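Local atomic coordinates of segregation and condensation protein A (Pyrococcus furiosus, PDB entry 5XNS), a protein that probably serves as the kleisin subunit of the SMC-ScpA condensin complex in chromosome segregation and compaction, the present chain being its C-terminal winged-helix domain. Residues G52-I57 / I65-M70. Numbering follows the deposited sequence.
Sequences GRVEII and ILVVPM
Glu55 and Val68 trade both backbone hydrogen bonds, Glu55 N reaching Val68 O at 2.7 Å and Val68 N returning to Glu55 O at 3.0 Å. Ile57 and Leu66 repeat the reciprocal pair of hydrogen bonds, so 54-57 and 65-69 form the antiparallel hairpin that is the wing of a winged-helix fold. At the other end Met70 N donates to Arg53 O at 2.7 Å, from 46° above that carbonyl's plane. With CG anti to the carbonyl carbon (chi1 -37°), Met70 lays CG 3.5 Å from Val54 C; the bend at chi2 turns SD to 3.4 Å from Glu55 CB, and chi3 sets CE near Glu55 OE2. On the face of Val54, Ile56 and Val67, Ile56 packs alongside Ile65, their CG2 methyls pressed to 3.5 Å, tighter than usual; Val67 CG1 touches Val54 CB at 4.0 Å. Leu46 and Leu48 of helix 35-50 cover Ile56 and Val54, while Glu49 of that helix accepts a bond from Ile56 N. Ile56 O, also turned outward from the hairpin, bonds a basic side chain of the partner protein. The first strand therefore has polar partners along both edges; its aliphatic packing on the helix gains a polar backbone link through Glu49.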
ATOM      1  N   GLY B  52     -23.119 -21.760   3.733  1.00 38.47           N
ATOM      2  CA  GLY B  52     -23.753 -22.461   4.828  1.00 33.99           C
ATOM      3  C   GLY B  52     -23.791 -23.969   4.704  1.00 38.62           C
ATOM      4  O   GLY B  52     -24.529 -24.612   5.453  1.00 37.12           O
ATOM      5  N   ARG B  53     -23.007 -24.565   3.797  1.00 36.11           N
ATOM      6  CA  ARG B  53     -23.046 -26.014   3.617  1.00 35.97           C
ATOM      7  C   ARG B  53     -22.041 -26.769   4.476  1.00 38.17           C
ATOM      8  O   ARG B  53     -22.259 -27.961   4.746  1.00 38.12           O
ATOM      9  CB  ARG B  53     -22.844 -26.382   2.149  1.00 37.34           C
ATOM     10  CG  ARG B  53     -23.801 -25.686   1.234  1.00 44.39           C
ATOM     11  CD  ARG B  53     -23.894 -26.372  -0.116  1.00 53.08           C
ATOM     12  NE  ARG B  53     -24.866 -25.686  -0.962  1.00 63.36           N
ATOM     13  CZ  ARG B  53     -26.192 -25.816  -0.844  1.00 69.73           C
ATOM     14  NH1 ARG B  53     -26.714 -26.625   0.079  1.00 61.99           N
ATOM     15  NH2 ARG B  53     -27.007 -25.133  -1.665  1.00 67.90           N
ATOM     16  N   VAL B  54     -20.954 -26.125   4.913  1.00 33.09           N
ATOM     17  CA  VAL B  54     -20.036 -26.713   5.877  1.00 32.55           C
ATOM     18  C   VAL B  54     -19.687 -25.655   6.912  1.00 34.44           C
ATOM     19  O   VAL B  54     -19.864 -24.455   6.697  1.00 33.04           O
ATOM     20  CB  VAL B  54     -18.735 -27.260   5.244  1.00 31.37           C
ATOM     21  CG1 VAL B  54     -19.047 -28.176   4.072  1.00 35.29           C
ATOM     22  CG2 VAL B  54     -17.817 -26.100   4.828  1.00 27.38           C
ATOM     23  N   GLU B  55     -19.165 -26.121   8.038  1.00 32.57           N
ATOM     24  CA  GLU B  55     -18.585 -25.273   9.066  1.00 36.31           C
ATOM     25  C   GLU B  55     -17.103 -25.601   9.196  1.00 35.18           C
ATOM     26  O   GLU B  55     -16.731 -26.776   9.267  1.00 35.49           O
ATOM     27  CB  GLU B  55     -19.305 -25.493  10.386  1.00 38.20           C
ATOM     28  CG  GLU B  55     -18.500 -25.174  11.610  1.00 46.48           C
ATOM     29  CD  GLU B  55     -19.397 -24.758  12.768  1.00 60.49           C
ATOM     30  OE1 GLU B  55     -18.922 -23.992  13.644  1.00 62.84           O
ATOM     31  OE2 GLU B  55     -20.586 -25.179  12.769  1.00 62.53           O
ATOM     32  N   ILE B  56     -16.260 -24.573   9.197  1.00 30.30           N
ATOM     33  CA  ILE B  56     -14.824 -24.738   9.388  1.00 33.27           C
ATOM     34  C   ILE B  56     -14.492 -24.380  10.827  1.00 29.92           C
ATOM     35  O   ILE B  56     -14.883 -23.316  11.319  1.00 35.40           O
ATOM     36  CB  ILE B  56     -14.023 -23.873   8.402  1.00 35.03           C
ATOM     37  CG1 ILE B  56     -14.384 -24.230   6.958  1.00 33.43           C
ATOM     38  CG2 ILE B  56     -12.528 -24.048   8.645  1.00 31.84           C
ATOM     39  CD1 ILE B  56     -13.840 -23.267   5.935  1.00 30.56           C
ATOM     40  N   ILE B  57     -13.770 -25.260  11.499  1.00 31.69           N
ATOM     41  CA  ILE B  57     -13.470 -25.113  12.915  1.00 32.53           C
ATOM     42  C   ILE B  57     -11.970 -24.973  13.082  1.00 30.68           C
ATOM     43  O   ILE B  57     -11.203 -25.804  12.578  1.00 31.52           O
ATOM     44  CB  ILE B  57     -13.998 -26.315  13.718  1.00 39.64           C
ATOM     45  CG1 ILE B  57     -15.522 -26.262  13.790  1.00 33.24           C
ATOM     46  CG2 ILE B  57     -13.338 -26.378  15.097  1.00 34.25           C
ATOM     47  CD1 ILE B  57     -16.122 -27.491  14.425  1.00 48.54           C
ATOM     48  N   ILE B  65      -7.204 -27.383  11.394  1.00 29.33           N
ATOM     49  CA  ILE B  65      -8.482 -27.008  10.813  1.00 27.25           C
ATOM     50  C   ILE B  65      -9.324 -28.269  10.630  1.00 32.14           C
ATOM     51  O   ILE B  65      -8.833 -29.276  10.109  1.00 29.44           O
ATOM     52  CB  ILE B  65      -8.265 -26.290   9.471  1.00 29.74           C
ATOM     53  CG1 ILE B  65      -7.368 -25.064   9.675  1.00 27.88           C
ATOM     54  CG2 ILE B  65      -9.600 -25.927   8.840  1.00 27.61           C
ATOM     55  CD1 ILE B  65      -6.862 -24.435   8.369  1.00 26.55           C
ATOM     56  N   LEU B  66     -10.589 -28.210  11.050  1.00 28.19           N
ATOM     57  CA  LEU B  66     -11.543 -29.304  10.905  1.00 31.83           C
ATOM     58  C   LEU B  66     -12.770 -28.830  10.138  1.00 28.14           C
ATOM     59  O   LEU B  66     -13.094 -27.642  10.116  1.00 31.41           O
ATOM     60  CB  LEU B  66     -11.996 -29.854  12.258  1.00 31.99           C
ATOM     61  CG  LEU B  66     -10.888 -30.181  13.245  1.00 36.50           C
ATOM     62  CD1 LEU B  66     -11.500 -30.300  14.620  1.00 35.15           C
ATOM     63  CD2 LEU B  66     -10.177 -31.473  12.839  1.00 35.54           C
ATOM     64  N   VAL B  67     -13.475 -29.784   9.538  1.00 27.97           N
ATOM     65  CA  VAL B  67     -14.617 -29.503   8.680  1.00 27.07           C
ATOM     66  C   VAL B  67     -15.799 -30.352   9.122  1.00 32.52           C
ATOM     67  O   VAL B  67     -15.662 -31.568   9.316  1.00 31.96           O
ATOM     68  CB  VAL B  67     -14.300 -29.787   7.200  1.00 26.02           C
ATOM     69  CG1 VAL B  67     -15.482 -29.372   6.315  1.00 26.65           C
ATOM     70  CG2 VAL B  67     -13.006 -29.078   6.788  1.00 26.99           C
ATOM     71  N   VAL B  68     -16.963 -29.725   9.239  1.00 27.99           N
ATOM     72  CA  VAL B  68     -18.192 -30.452   9.519  1.00 33.06           C
ATOM     73  C   VAL B  68     -19.239 -30.005   8.510  1.00 34.66           C
ATOM     74  O   VAL B  68     -19.420 -28.796   8.311  1.00 35.85           O
ATOM     75  CB  VAL B  68     -18.663 -30.216  10.962  1.00 35.92           C
ATOM     76  CG1 VAL B  68     -20.005 -30.895  11.201  1.00 35.76           C
ATOM     77  CG2 VAL B  68     -17.622 -30.730  11.933  1.00 35.05           C
ATOM     78  N   PRO B  69     -19.934 -30.925   7.838  1.00 34.14           N
ATOM     79  CA  PRO B  69     -21.007 -30.505   6.927  1.00 39.81           C
ATOM     80  C   PRO B  69     -22.231 -30.041   7.703  1.00 40.95           C
ATOM     81  O   PRO B  69     -22.440 -30.416   8.859  1.00 38.18           O
ATOM     82  CB  PRO B  69     -21.297 -31.768   6.105  1.00 34.57           C
ATOM     83  CG  PRO B  69     -20.867 -32.901   6.993  1.00 34.63           C
ATOM     84  CD  PRO B  69     -19.692 -32.379   7.794  1.00 33.94           C
ATOM     85  N   MET B  70     -23.010 -29.168   7.068  1.00 41.73           N
ATOM     86  CA  MET B  70     -24.242 -28.633   7.658  1.00 45.52           C
ATOM     87  C   MET B  70     -25.453 -29.099   6.867  1.00 52.90           C
ATOM     88  O   MET B  70     -25.320 -29.559   5.725  1.00 53.33           O
ATOM     89  CB  MET B  70     -24.238 -27.100   7.700  1.00 44.94           C
ATOM     90  CG  MET B  70     -22.887 -26.493   7.996  1.00 47.41           C
ATOM     91  SD  MET B  70     -22.593 -26.284   9.759  1.00 69.38           S
ATOM     92  CE  MET B  70     -23.223 -24.618   9.991  1.00 55.28           C
TER